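Local coordinates for IMC sub-compartment protein ISP1 (Toxoplasma gondii, PDB 4CHM) that belongs to a family of inner membrane complex proteins critical for replication of the parasite and adopts a pleckstrin homology fold, at residues D12-H17 and C114-L118; L20-V26 and C38-E44; S63-L69 and V91-E97. All coordinates share one frame; numbering follows the deposited sequence.

In the fold
Helix 10-22 opens the fold, and its first half enters contact 1, whose partner on helix 109-125 lies near the C terminus, so this contact closes a loop over nearly the whole chain. The end of the same helix and strand 24-29 then meet strand 35-43 in contact 2, a hairpin that closes locally. Contact 3 comes next in series, pairing 63-69 with 91-97 at the far end of the strand order. Contacts 2 and 3 are therefore both enclosed by contact 1 and do not cross. Contacts 2 and 3 do not touch, with nearest atoms about 6 Å apart, but Phe-115 of helix 109-125 packs on Leu-40 of contact 2 and Leu-93 of contact 3.

Contact 1 (D12-H17 and C114-L118); sequences DIEDLH and CFVDL
The carboxylate of Asp-12, whose CB rests 3.6 Å from Cys-114 SG, is gripped by two groups outside the contact: Lys-110 forms a salt bridge to OD1 and the backbone N of Thr-9 donates to OD2. With its acid group engaged in this way, the side chain of Asp-12 meets segment 114-118 through its methylene. The Cys-114 thiol swings beside its own backbone N (chi1 -73°), which carries SG to the start of segment 12-17.

One turn on, Leu-16 reaches the other helix with CD2, which lies 3.1 Å from Phe-115 N and 3.5 Å from Cys-114 CB, and sits near the plane of the Phe-115 ring, at its edge. Beyond CB the ring goes on to Phe-106, to strand 90-95 and to Leu-20 of the same N-terminal helix. On the other flank, the two branches of Ile-13 divide the work: CD1 reaches Asp-117 CB at 3.7 Å, the two side chains crossing at about a right angle, whereas CG2 touches Leu-118 CB, the two side chains sliding past each other in opposite directions.

Leu-118 also spreads both methyls against His-17, with CD1 3.8 Å from His-17 CD2 and CD2 3.7 Å from His-17 CA. Rotation of that imidazole is limited by a bond within its own helix, from His-17 ND1 to Glu-14 OE1 (3.3 Å). The acceptor lies close to the ring plane but is met from above the plane of the carboxylate.

The segment axes cross at -85° and come within 9.1 Å, so the packing is concentrated where they pass. All the bonds described stay on one side or use outside partners, and what meets between the helices is mainly carbon and sulfur. The chemistry therefore implies that the N-terminal helix is held on the C-terminal helix, the hallmark helix of pleckstrin homology folds, by apolar packing.

Contact 2 (L20-V26 and C38-E44); sequences LLAGMAV and CILHYNE
Met-24 and Leu-40 form a hydrogen-bonded antiparallel pair: Met-24 N donates to Leu-40 O and Leu-40 N to Met-24 O, each at 2.8 Å. Their side chains lie alongside each other and point the same way, Met-24 CG 4.1 Å from Leu-40 CB. Val-26 CG2 leans on that same Leu-40 CB at 4.0 Å. Beyond CB, Leu-40 CG is met by Leu-20 CD1 at 3.6 Å, so a residue of helix 10-22 extends the apolar cluster begun in the strands.

The helix end is fixed to the strand by Tyr-42 N, which donates to Leu-20 O (3.0 Å) from 49° above the carbonyl plane. Between helix and strand, Gly-23 turns the chain with a positive phi (88°), a conformation readily taken by glycine. Gly-23 CA lies 3.3 Å from Leu-40 O in a CA-H...O contact, beside the bond from Met-24 N to the same oxygen.

Farther out, Phe-115 backs Leu-20 and Leu-40, while the disulfide from Cys-38 to Cys-53 joins the hairpin to strand 48-53, whose Ile-51 packs on Cys-38 and Leu-40. The arrangement is the first beta hairpin of the pleckstrin homology fold, here entered directly from an N-terminal helix.

Contact 3 (S63-L69 and V91-E97); sequences SDIKALL and VALHLLE
Lys-66 and His-94 lie side by side and point the same way, Lys-66 CE standing 4.0 Å from His-94 CE1 and oblique to the ring. Ala-67 CB approaches that imidazole differently, at its edge. Two residues can face one because strand 65-69 carries a classic beta bulge at Lys-66 and Ala-67: His-94 O takes Lys-66 N at 2.9 Å, nearly in line with the carbonyl bond, and Ala-67 N more weakly.

Past the bulge, alternate sides of the sheet resume, with backbone bonds from His-94 N to Ala-67 O and, in both directions, between Leu-69 and Ala-92. Leu-68 and Leu-93 run parallel on the inner side, CD2 to CD2 at 3.6 Å, and Val-91 CG1 crosses at a slant to meet Leu-68 CB at 3.8 Å. Leu-119 of the C-terminal helix covers Leu-68. On the other side Leu-69 CB lies beside Ala-92 CB, with Leu-75 of helix 72-76 nearby.

Before the bulge Asp-64 slants across Leu-95. Its CG extends opposite the backbone N (chi1 -172°), bringing OD1 to Glu-97 N at 2.8 Å, a bond that meets the oxygen nearly along its C-O direction. Leu-96 N goes instead to Asp-64 O (2.6 Å).

The strands are thus held by backbone bonds throughout, Asp-64 adds a side-chain bond past the end of strand 90-95, and the leucines on one side join strand 65-69 to the apolar core.

Contact 1 (D12-H17 and C114-L118)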
loop_
_atom_site.group_PDB
_atom_site.type_symbol
_atom_site.label_atom_id
_atom_site.label_comp_id
_atom_site.label_asym_id
_atom_site.label_seq_id
_atom_site.Cartn_x
_atom_site.Cartn_y
_atom_site.Cartn_z
ATOM N N ASP A 12 3.375 -16.440 0.035
ATOM C CA ASP A 12 2.398 -15.354 0.288
ATOM C C ASP A 12 2.819 -14.101 -0.436
ATOM O O ASP A 12 2.018 -13.475 -1.120
ATOM C CB ASP A 12 2.334 -15.033 1.786
ATOM C CG ASP A 12 1.670 -16.120 2.578
ATOM O OD1 ASP A 12 0.908 -16.888 1.977
ATOM O OD2 ASP A 12 1.924 -16.211 3.793
ATOM N N ILE A 13 4.062 -13.698 -0.217
ATOM C CA ILE A 13 4.592 -12.471 -0.817
ATOM C C ILE A 13 4.644 -12.565 -2.353
ATOM O O ILE A 13 4.327 -11.608 -3.066
ATOM C CB ILE A 13 5.981 -12.127 -0.254
ATOM C CG1 ILE A 13 5.863 -11.733 1.219
ATOM C CG2 ILE A 13 6.651 -11.013 -1.072
ATOM C CD1 ILE A 13 7.179 -11.835 1.984
ATOM N N GLU A 14 4.970 -13.740 -2.862
ATOM C CA GLU A 14 5.016 -13.891 -4.293
ATOM C C GLU A 14 3.615 -13.865 -4.902
ATOM O O GLU A 14 3.432 -13.424 -6.033
ATOM C CB GLU A 14 5.753 -15.152 -4.702
ATOM C CG GLU A 14 5.595 -15.467 -6.179
ATOM C CD GLU A 14 6.200 -14.404 -7.101
ATOM O OE1 GLU A 14 7.091 -13.632 -6.664
ATOM O OE2 GLU A 14 5.814 -14.371 -8.289
ATOM N N ASP A 15 2.642 -14.358 -4.161
ATOM C CA ASP A 15 1.281 -14.317 -4.610
ATOM C C ASP A 15 0.778 -12.872 -4.705
ATOM O O ASP A 15 0.144 -12.492 -5.692
ATOM C CB ASP A 15 0.383 -15.163 -3.696
ATOM C CG ASP A 15 -1.067 -15.211 -4.184
ATOM O OD1 ASP A 15 -1.372 -16.009 -5.084
ATOM O OD2 ASP A 15 -1.879 -14.395 -3.722
ATOM N N LEU A 16 1.074 -12.060 -3.692
ATOM C CA LEU A 16 0.756 -10.659 -3.765
ATOM C C LEU A 16 1.492 -10.013 -4.960
ATOM O O LEU A 16 0.935 -9.182 -5.674
ATOM C CB LEU A 16 1.128 -9.955 -2.468
ATOM C CG LEU A 16 0.794 -8.467 -2.493
ATOM C CD1 LEU A 16 -0.702 -8.309 -2.753
ATOM C CD2 LEU A 16 1.185 -7.821 -1.188
ATOM N N HIS A 17 2.732 -10.432 -5.191
ATOM C CA HIS A 17 3.534 -9.894 -6.314
ATOM C C HIS A 17 2.838 -10.142 -7.636
ATOM O O HIS A 17 2.645 -9.220 -8.448
ATOM C CB HIS A 17 4.903 -10.550 -6.309
ATOM C CG HIS A 17 5.908 -9.892 -7.201
ATOM N ND1 HIS A 17 6.885 -10.583 -7.802
ATOM C CD2 HIS A 17 6.128 -8.552 -7.513
ATOM C CE1 HIS A 17 7.677 -9.737 -8.486
ATOM N NE2 HIS A 17 7.219 -8.501 -8.304
ATOM N N CYS A 114 1.880 -8.510 3.671
ATOM C CA CYS A 114 2.699 -8.884 2.492
ATOM C C CYS A 114 3.167 -7.715 1.691
ATOM O O CYS A 114 4.246 -7.763 1.128
ATOM C CB CYS A 114 1.945 -9.831 1.552
ATOM S SG CYS A 114 1.778 -11.483 2.201
ATOM N N PHE A 115 2.296 -6.719 1.518
ATOM C CA PHE A 115 2.657 -5.548 0.748
ATOM C C PHE A 115 3.876 -4.866 1.307
ATOM O O PHE A 115 4.730 -4.364 0.540
ATOM C CB PHE A 115 1.521 -4.531 0.695
ATOM C CG PHE A 115 1.800 -3.371 -0.241
ATOM C CD1 PHE A 115 1.845 -3.574 -1.625
ATOM C CD2 PHE A 115 1.935 -2.097 0.238
ATOM C CE1 PHE A 115 2.030 -2.505 -2.509
ATOM C CE2 PHE A 115 2.202 -1.021 -0.631
ATOM C CZ PHE A 115 2.232 -1.231 -2.006
ATOM N N VAL A 116 3.904 -4.708 2.627
ATOM C CA VAL A 116 5.040 -4.027 3.281
ATOM C C VAL A 116 6.357 -4.748 2.978
ATOM O O VAL A 116 7.320 -4.123 2.544
ATOM C CB VAL A 116 4.813 -3.841 4.814
ATOM C CG1 VAL A 116 6.082 -3.368 5.506
ATOM C CG2 VAL A 116 3.692 -2.819 5.053
ATOM N N ASP A 117 6.368 -6.060 3.110
ATOM C CA ASP A 117 7.527 -6.870 2.761
ATOM C C ASP A 117 7.902 -6.820 1.296
ATOM O O ASP A 117 9.037 -6.642 0.977
ATOM C CB ASP A 117 7.280 -8.309 3.134
ATOM C CG ASP A 117 7.106 -8.496 4.599
ATOM O OD1 ASP A 117 7.902 -7.966 5.359
ATOM O OD2 ASP A 117 6.172 -9.154 4.990
ATOM N N LEU A 118 6.935 -6.941 0.410
ATOM C CA LEU A 118 7.198 -6.900 -1.010
ATOM C C LEU A 118 7.785 -5.565 -1.465
ATOM O O LEU A 118 8.663 -5.535 -2.280
ATOM C CB LEU A 118 5.924 -7.191 -1.795
ATOM C CG LEU A 118 6.041 -7.141 -3.309
ATOM C CD1 LEU A 118 6.997 -8.188 -3.824
ATOM C CD2 LEU A 118 4.701 -7.233 -3.997
#

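Contact 2 (L20-V26 and C38-E44)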
loop_
_atom_site.group_PDB
_atom_site.type_symbol
_atom_site.label_atom_id
_atom_site.label_comp_id
_atom_site.label_asym_id
_atom_site.label_seq_id
_atom_site.Cartn_x
_atom_site.Cartn_y
_atom_site.Cartn_z
ATOM N N LEU A 20 -0.219 -7.847 -7.875
ATOM C CA LEU A 20 0.216 -6.470 -8.118
ATOM C C LEU A 20 0.595 -6.239 -9.569
ATOM O O LEU A 20 0.312 -5.170 -10.131
ATOM C CB LEU A 20 1.397 -6.108 -7.206
ATOM C CG LEU A 20 1.780 -4.656 -6.960
ATOM C CD1 LEU A 20 0.560 -3.788 -6.609
ATOM C CD2 LEU A 20 2.863 -4.533 -5.881
ATOM N N LEU A 21 1.201 -7.239 -10.198
ATOM C CA LEU A 21 1.595 -7.112 -11.592
ATOM C C LEU A 21 0.388 -7.162 -12.499
ATOM O O LEU A 21 0.393 -6.567 -13.574
ATOM C CB LEU A 21 2.581 -8.226 -11.997
ATOM C CG LEU A 21 3.942 -8.243 -11.311
ATOM C CD1 LEU A 21 4.709 -9.484 -11.724
ATOM C CD2 LEU A 21 4.736 -6.975 -11.641
ATOM N N ALA A 22 -0.626 -7.917 -12.093
ATOM C CA ALA A 22 -1.840 -8.070 -12.882
ATOM C C ALA A 22 -2.818 -6.914 -12.562
ATOM O O ALA A 22 -3.833 -6.714 -13.253
ATOM C CB ALA A 22 -2.487 -9.423 -12.571
ATOM N N GLY A 23 -2.478 -6.132 -11.539
ATOM C CA GLY A 23 -3.382 -5.103 -11.045
ATOM C C GLY A 23 -4.311 -5.678 -10.000
ATOM O O GLY A 23 -4.740 -6.807 -10.131
ATOM N N MET A 24 -4.552 -4.939 -8.920
ATOM C CA MET A 24 -5.390 -5.455 -7.844
ATOM C C MET A 24 -6.278 -4.367 -7.217
ATOM O O MET A 24 -5.902 -3.187 -7.160
ATOM C CB MET A 24 -4.525 -6.097 -6.760
ATOM C CG MET A 24 -3.638 -5.071 -6.028
ATOM S SD MET A 24 -2.463 -5.867 -4.899
ATOM C CE MET A 24 -3.607 -6.478 -3.659
ATOM N N ALA A 25 -7.403 -4.766 -6.697
ATOM C CA ALA A 25 -8.332 -3.858 -6.085
ATOM C C ALA A 25 -7.911 -3.374 -4.685
ATOM O O ALA A 25 -7.580 -4.151 -3.802
ATOM C CB ALA A 25 -9.701 -4.495 -6.036
ATOM N N VAL A 26 -7.952 -2.068 -4.517
ATOM C CA VAL A 26 -7.749 -1.436 -3.239
ATOM C C VAL A 26 -8.587 -0.198 -3.106
ATOM O O VAL A 26 -9.111 0.264 -4.038
ATOM C CB VAL A 26 -6.291 -1.000 -2.984
ATOM C CG1 VAL A 26 -5.334 -2.131 -2.908
ATOM C CG2 VAL A 26 -5.843 0.085 -3.903
ATOM N N CYS A 38 -10.113 1.792 -6.316
ATOM C CA CYS A 38 -9.005 1.929 -7.211
ATOM C C CYS A 38 -8.373 0.611 -7.649
ATOM O O CYS A 38 -8.565 -0.394 -7.039
ATOM C CB CYS A 38 -7.932 2.786 -6.557
ATOM S SG CYS A 38 -8.371 4.418 -5.997
ATOM N N ILE A 39 -7.580 0.662 -8.700
ATOM C CA ILE A 39 -6.683 -0.420 -9.051
ATOM C C ILE A 39 -5.244 -0.022 -8.821
ATOM O O ILE A 39 -4.787 1.033 -9.297
ATOM C CB ILE A 39 -6.862 -0.805 -10.535
ATOM C CG1 ILE A 39 -8.323 -1.263 -10.799
ATOM C CG2 ILE A 39 -5.790 -1.799 -11.003
ATOM C CD1 ILE A 39 -8.698 -2.560 -10.124
ATOM N N LEU A 40 -4.546 -0.862 -8.065
ATOM C CA LEU A 40 -3.146 -0.705 -7.760
ATOM C C LEU A 40 -2.356 -1.654 -8.620
ATOM O O LEU A 40 -2.664 -2.855 -8.693
ATOM C CB LEU A 40 -2.871 -1.022 -6.286
ATOM C CG LEU A 40 -1.444 -0.898 -5.756
ATOM C CD1 LEU A 40 -0.949 0.562 -5.772
ATOM C CD2 LEU A 40 -1.338 -1.503 -4.343
ATOM N N HIS A 41 -1.304 -1.134 -9.230
ATOM C CA HIS A 41 -0.524 -1.899 -10.176
ATOM C C HIS A 41 0.935 -1.612 -9.999
ATOM O O HIS A 41 1.309 -0.519 -9.598
ATOM C CB HIS A 41 -0.955 -1.576 -11.610
ATOM C CG HIS A 41 -0.177 -2.321 -12.664
ATOM N ND1 HIS A 41 0.814 -1.752 -13.369
ATOM C CD2 HIS A 41 -0.333 -3.616 -13.188
ATOM C CE1 HIS A 41 1.302 -2.644 -14.284
ATOM N NE2 HIS A 41 0.600 -3.770 -14.179
ATOM N N TYR A 42 1.773 -2.602 -10.255
ATOM C CA TYR A 42 3.226 -2.359 -10.331
ATOM C C TYR A 42 3.714 -2.531 -11.731
ATOM O O TYR A 42 3.454 -3.565 -12.352
ATOM C CB TYR A 42 4.004 -3.325 -9.442
ATOM C CG TYR A 42 5.492 -2.981 -9.387
ATOM C CD1 TYR A 42 5.912 -1.735 -8.917
ATOM C CD2 TYR A 42 6.452 -3.850 -9.889
ATOM C CE1 TYR A 42 7.249 -1.398 -8.881
ATOM C CE2 TYR A 42 7.802 -3.520 -9.855
ATOM C CZ TYR A 42 8.191 -2.296 -9.351
ATOM O OH TYR A 42 9.526 -1.942 -9.316
ATOM N N ASN A 43 4.458 -1.526 -12.213
ATOM C CA ASN A 43 5.103 -1.545 -13.535
ATOM C C ASN A 43 6.613 -1.758 -13.384
ATOM O O ASN A 43 7.342 -0.825 -13.063
ATOM C CB ASN A 43 4.824 -0.213 -14.269
ATOM C CG ASN A 43 5.326 -0.219 -15.708
ATOM O OD1 ASN A 43 6.521 -0.299 -15.959
ATOM N ND2 ASN A 43 4.405 -0.150 -16.653
ATOM N N GLU A 44 7.073 -2.986 -13.571
ATOM C CA GLU A 44 8.480 -3.316 -13.273
ATOM C C GLU A 44 9.469 -2.728 -14.306
ATOM O O GLU A 44 10.610 -2.458 -13.972
ATOM C CB GLU A 44 8.690 -4.833 -13.111
ATOM C CG GLU A 44 8.454 -5.637 -14.384
ATOM C CD GLU A 44 7.936 -7.051 -14.114
ATOM O OE1 GLU A 44 8.185 -7.581 -13.009
ATOM O OE2 GLU A 44 7.278 -7.638 -15.008
#

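Contact 3 (S63-L69 and V91-E97)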
loop_
_atom_site.group_PDB
_atom_site.type_symbol
_atom_site.label_atom_id
_atom_site.label_comp_id
_atom_site.label_asym_id
_atom_site.label_seq_id
_atom_site.Cartn_x
_atom_site.Cartn_y
_atom_site.Cartn_z
ATOM N N SER A 63 11.152 5.240 -6.378
ATOM C CA SER A 63 12.178 6.039 -5.791
ATOM C C SER A 63 11.566 7.270 -5.111
ATOM O O SER A 63 12.232 7.936 -4.336
ATOM C CB SER A 63 13.223 6.425 -6.840
ATOM O OG SER A 63 12.620 7.104 -7.933
ATOM N N ASP A 64 10.269 7.508 -5.324
ATOM C CA ASP A 64 9.575 8.588 -4.612
ATOM C C ASP A 64 8.895 8.107 -3.327
ATOM O O ASP A 64 8.246 8.875 -2.632
ATOM C CB ASP A 64 8.546 9.261 -5.523
ATOM C CG ASP A 64 7.937 10.495 -4.895
ATOM O OD1 ASP A 64 8.681 11.268 -4.268
ATOM O OD2 ASP A 64 6.709 10.679 -4.986
ATOM N N ILE A 65 9.000 6.825 -3.047
ATOM C CA ILE A 65 8.383 6.281 -1.870
ATOM C C ILE A 65 9.433 6.200 -0.788
ATOM O O ILE A 65 10.253 5.304 -0.778
ATOM C CB ILE A 65 7.756 4.899 -2.128
ATOM C CG1 ILE A 65 6.627 5.022 -3.158
ATOM C CG2 ILE A 65 7.191 4.331 -0.820
ATOM C CD1 ILE A 65 6.325 3.721 -3.894
ATOM N N LYS A 66 9.424 7.206 0.075
ATOM C CA LYS A 66 10.416 7.402 1.099
ATOM C C LYS A 66 10.239 6.371 2.230
ATOM O O LYS A 66 11.215 5.915 2.814
ATOM C CB LYS A 66 10.250 8.817 1.650
ATOM C CG LYS A 66 11.314 9.294 2.616
ATOM C CD LYS A 66 10.919 10.677 3.144
ATOM C CE LYS A 66 11.376 10.907 4.579
ATOM N NZ LYS A 66 12.830 10.628 4.735
ATOM N N ALA A 67 8.998 6.005 2.525
ATOM C CA ALA A 67 8.713 5.161 3.706
ATOM C C ALA A 67 7.333 4.516 3.571
ATOM O O ALA A 67 6.442 5.092 2.959
ATOM C CB ALA A 67 8.766 6.002 4.985
ATOM N N LEU A 68 7.106 3.424 4.255
ATOM C CA LEU A 68 5.788 2.896 4.360
ATOM C C LEU A 68 5.311 2.987 5.777
ATOM O O LEU A 68 5.929 2.489 6.651
ATOM C CB LEU A 68 5.692 1.471 3.847
ATOM C CG LEU A 68 6.187 1.167 2.461
ATOM C CD1 LEU A 68 6.688 -0.234 2.385
ATOM C CD2 LEU A 68 5.206 1.473 1.376
ATOM N N LEU A 69 4.164 3.617 5.963
ATOM C CA LEU A 69 3.518 3.687 7.257
ATOM C C LEU A 69 2.579 2.488 7.397
ATOM O O LEU A 69 1.642 2.345 6.632
ATOM C CB LEU A 69 2.719 4.984 7.348
ATOM C CG LEU A 69 3.402 6.290 6.947
ATOM C CD1 LEU A 69 2.617 7.528 7.351
ATOM C CD2 LEU A 69 4.802 6.345 7.512
ATOM N N VAL A 91 -1.732 0.356 4.369
ATOM C CA VAL A 91 -0.393 0.903 4.271
ATOM C C VAL A 91 -0.470 2.263 3.579
ATOM O O VAL A 91 -1.057 2.388 2.476
ATOM C CB VAL A 91 0.561 0.015 3.445
ATOM C CG1 VAL A 91 1.981 0.484 3.615
ATOM C CG2 VAL A 91 0.429 -1.466 3.831
ATOM N N ALA A 92 0.174 3.259 4.170
ATOM C CA ALA A 92 0.305 4.574 3.506
ATOM C C ALA A 92 1.671 4.731 2.890
ATOM O O ALA A 92 2.682 4.476 3.541
ATOM C CB ALA A 92 0.039 5.700 4.483
ATOM N N LEU A 93 1.703 5.218 1.652
ATOM C CA LEU A 93 2.952 5.565 1.010
ATOM C C LEU A 93 3.326 6.965 1.382
ATOM O O LEU A 93 2.650 7.933 0.993
ATOM C CB LEU A 93 2.832 5.478 -0.517
ATOM C CG LEU A 93 2.100 4.285 -1.113
ATOM C CD1 LEU A 93 1.935 4.539 -2.608
ATOM C CD2 LEU A 93 2.860 2.986 -0.843
ATOM N N HIS A 94 4.412 7.085 2.111
ATOM C CA HIS A 94 4.973 8.374 2.434
ATOM C C HIS A 94 5.902 8.749 1.290
ATOM O O HIS A 94 6.866 8.087 1.044
ATOM C CB HIS A 94 5.747 8.286 3.755
ATOM C CG HIS A 94 6.228 9.599 4.267
ATOM N ND1 HIS A 94 7.295 9.714 5.114
ATOM C CD2 HIS A 94 5.788 10.850 4.049
ATOM C CE1 HIS A 94 7.499 10.982 5.391
ATOM N NE2 HIS A 94 6.593 11.692 4.762
ATOM N N LEU A 95 5.587 9.831 0.609
ATOM C CA LEU A 95 6.293 10.210 -0.606
ATOM C C LEU A 95 7.446 11.190 -0.380
ATOM O O LEU A 95 7.322 12.086 0.384
ATOM C CB LEU A 95 5.330 10.762 -1.656
ATOM C CG LEU A 95 4.085 9.940 -1.925
ATOM C CD1 LEU A 95 3.107 10.598 -2.864
ATOM C CD2 LEU A 95 4.451 8.558 -2.387
ATOM N N LEU A 96 8.567 10.954 -1.037
ATOM C CA LEU A 96 9.742 11.799 -0.900
ATOM C C LEU A 96 9.622 13.237 -1.371
ATOM O O LEU A 96 9.870 14.133 -0.620
ATOM C CB LEU A 96 10.904 11.139 -1.630
ATOM C CG LEU A 96 12.320 11.716 -1.573
ATOM C CD1 LEU A 96 12.682 12.251 -0.212
ATOM C CD2 LEU A 96 13.320 10.680 -2.030
ATOM N N GLU A 97 9.129 13.463 -2.573
ATOM C CA GLU A 97 9.074 14.841 -3.079
ATOM C C GLU A 97 8.125 15.728 -2.290
ATOM O O GLU A 97 8.519 16.793 -1.832
ATOM C CB GLU A 97 8.708 14.880 -4.556
ATOM C CG GLU A 97 8.722 16.280 -5.167
ATOM C CD GLU A 97 8.399 16.250 -6.655
ATOM O OE1 GLU A 97 9.044 15.484 -7.401
ATOM O OE2 GLU A 97 7.491 16.975 -7.075
#